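Local structure of thymidylate synthase 1 (Bacillus subtilis, 1BSP) at residues K12-N17 and L40-K45. The protein catalyses the reductive methylation of dUMP to dTMP, with 5,10-methylenetetrahydrofolate as both methyl donor and reductant, supplying a precursor for DNA synthesis. Sequence-based numbering, arbitrary orientation.
Sequences KDIINN and LSVISK
Asp13, near the C-terminal end of helix 3-17, reaches across to Val42 and Lys45 on strand 39-49. Its CB already lies 3.9 Å from Lys45 NZ. CG stands anti to the backbone N (chi1 -167°), which swings the carboxylate out from the helix toward the strand, and here the two oxygens part company. OD1 stays 3.8 Å from Lys45 NZ, whereas OD2 comes to 3.2 Å from that nitrogen and makes the salt bridge; Lys45 CE is just as near to OD2, consistent with the hydrogen bond being weak. OD2 also touches both methyls of Val42 about equally, with CG2 at 3.3 Å. Lys45 bends at chi2 (-62°) and then runs extended; its end passes alongside Val42 CG1 to the carboxylate, which it crosses at a slant.

One helix residue on, the contact turns greasy. Ile14 sets CG1 against Val42 CG2 at 3.8 Å, while its other branch, CG2, packs at 4.1 Å from Leu40 CB and 3.4 Å from Leu40 O. Leu40 also brings CD2 to within 4.0 Å of Ile14 O, where the helix backbone passes. Beyond this pair, Ile14 rests on Val222 of strand 209-223 and Leu40 on Ile227 of helix 227-234. The N-terminal helix thus packs on one face of the six-stranded mixed sheet, crossing strand 40-42 at 112° between their directions. Ser41 points away from it, is hydrogen-bonded through OG to Lys169 of the second subunit, and neighbours His221 of strand 209-223, which probably binds dUMP in the site shared by the two subunits.

The chemistry is split: an isoleucine wedge between Leu40 and Val42 does the apolar packing, and at its border a partly exposed ion pair, held by a weak bond, probably adds more through charge attraction than through directional hydrogen bonding.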
loop_
_atom_site.group_PDB
_atom_site.type_symbol
_atom_site.label_atom_id
_atom_site.label_comp_id
_atom_site.label_asym_id
_atom_site.label_seq_id
_atom_site.Cartn_x
_atom_site.Cartn_y
_atom_site.Cartn_z
ATOM N N LYS B 12 22.658 -3.145 0.284
ATOM C CA LYS B 12 23.518 -3.838 -0.659
ATOM C C LYS B 12 22.768 -4.058 -1.971
ATOM O O LYS B 12 23.337 -3.938 -3.063
ATOM C CB LYS B 12 23.981 -5.171 -0.080
ATOM C CG LYS B 12 25.125 -5.783 -0.846
ATOM C CD LYS B 12 25.384 -7.217 -0.433
ATOM C CE LYS B 12 26.412 -7.844 -1.367
ATOM N NZ LYS B 12 26.547 -9.322 -1.195
ATOM N N ASP B 13 21.475 -4.337 -1.865
ATOM C CA ASP B 13 20.654 -4.562 -3.043
ATOM C C ASP B 13 20.693 -3.320 -3.920
ATOM O O ASP B 13 20.925 -3.417 -5.125
ATOM C CB ASP B 13 19.212 -4.874 -2.641
ATOM C CG ASP B 13 18.400 -5.423 -3.789
ATOM O OD1 ASP B 13 18.719 -6.539 -4.237
ATOM O OD2 ASP B 13 17.465 -4.742 -4.254
ATOM N N ILE B 14 20.498 -2.158 -3.297
ATOM C CA ILE B 14 20.511 -0.875 -3.988
ATOM C C ILE B 14 21.844 -0.625 -4.698
ATOM O O ILE B 14 21.881 -0.330 -5.900
ATOM C CB ILE B 14 20.252 0.295 -3.007
ATOM C CG1 ILE B 14 18.881 0.143 -2.354
ATOM C CG2 ILE B 14 20.334 1.635 -3.741
ATOM C CD1 ILE B 14 18.464 1.341 -1.518
ATOM N N ILE B 15 22.932 -0.762 -3.950
ATOM C CA ILE B 15 24.273 -0.547 -4.478
ATOM C C ILE B 15 24.561 -1.377 -5.738
ATOM O O ILE B 15 25.096 -0.857 -6.717
ATOM C CB ILE B 15 25.336 -0.853 -3.394
ATOM C CG1 ILE B 15 25.169 0.105 -2.211
ATOM C CG2 ILE B 15 26.738 -0.732 -3.954
ATOM C CD1 ILE B 15 26.074 -0.221 -1.035
ATOM N N ASN B 16 24.156 -2.644 -5.724
ATOM C CA ASN B 16 24.398 -3.552 -6.843
ATOM C C ASN B 16 23.382 -3.589 -7.979
ATOM O O ASN B 16 23.752 -3.844 -9.123
ATOM C CB ASN B 16 24.568 -4.986 -6.330
ATOM C CG ASN B 16 25.915 -5.226 -5.686
ATOM O OD1 ASN B 16 26.154 -4.831 -4.545
ATOM N ND2 ASN B 16 26.800 -5.901 -6.407
ATOM N N ASN B 17 22.106 -3.390 -7.667
ATOM C CA ASN B 17 21.053 -3.465 -8.679
ATOM C C ASN B 17 20.236 -2.199 -8.834
ATOM O O ASN B 17 19.222 -2.196 -9.532
ATOM C CB ASN B 17 20.082 -4.609 -8.352
ATOM C CG ASN B 17 20.729 -5.973 -8.428
ATOM O OD1 ASN B 17 20.491 -6.727 -9.372
ATOM N ND2 ASN B 17 21.535 -6.312 -7.428
ATOM N N LEU B 40 19.550 6.471 -6.115
ATOM C CA LEU B 40 19.830 5.191 -6.748
ATOM C C LEU B 40 18.744 4.328 -6.090
ATOM O O LEU B 40 18.638 4.305 -4.856
ATOM C CB LEU B 40 21.218 4.748 -6.315
ATOM C CG LEU B 40 21.911 3.609 -7.041
ATOM C CD1 LEU B 40 22.096 3.959 -8.488
ATOM C CD2 LEU B 40 23.244 3.378 -6.382
ATOM N N SER B 41 17.893 3.670 -6.870
ATOM C CA SER B 41 16.828 2.917 -6.228
ATOM C C SER B 41 16.411 1.551 -6.712
ATOM O O SER B 41 16.755 1.116 -7.806
ATOM C CB SER B 41 15.579 3.789 -6.133
ATOM O OG SER B 41 15.035 4.055 -7.408
ATOM N N VAL B 42 15.666 0.885 -5.835
ATOM C CA VAL B 42 15.092 -0.434 -6.049
ATOM C C VAL B 42 13.592 -0.215 -5.832
ATOM O O VAL B 42 13.195 0.701 -5.111
ATOM C CB VAL B 42 15.627 -1.444 -5.017
ATOM C CG1 VAL B 42 14.918 -2.770 -5.175
ATOM C CG2 VAL B 42 17.116 -1.636 -5.198
ATOM N N ILE B 43 12.760 -1.013 -6.489
ATOM C CA ILE B 43 11.312 -0.867 -6.367
ATOM C C ILE B 43 10.669 -1.995 -5.584
ATOM O O ILE B 43 10.946 -3.165 -5.828
ATOM C CB ILE B 43 10.638 -0.779 -7.760
ATOM C CG1 ILE B 43 10.904 0.585 -8.392
ATOM C CG2 ILE B 43 9.129 -0.979 -7.659
ATOM C CD1 ILE B 43 10.414 0.677 -9.828
ATOM N N SER B 44 9.800 -1.613 -4.654
ATOM C CA SER B 44 9.047 -2.542 -3.823
ATOM C C SER B 44 9.892 -3.385 -2.878
ATOM O O SER B 44 10.266 -4.508 -3.209
ATOM C CB SER B 44 8.190 -3.450 -4.706
ATOM O OG SER B 44 7.249 -4.178 -3.935
ATOM N N LYS B 45 10.161 -2.853 -1.689
ATOM C CA LYS B 45 10.944 -3.574 -0.694
ATOM C C LYS B 45 10.151 -3.741 0.588
ATOM O O LYS B 45 9.480 -2.815 1.039
ATOM C CB LYS B 45 12.262 -2.859 -0.407
ATOM C CG LYS B 45 13.341 -3.122 -1.441
ATOM C CD LYS B 45 13.709 -4.585 -1.495
ATOM C CE LYS B 45 15.033 -4.776 -2.198
ATOM N NZ LYS B 45 15.571 -6.171 -2.106
#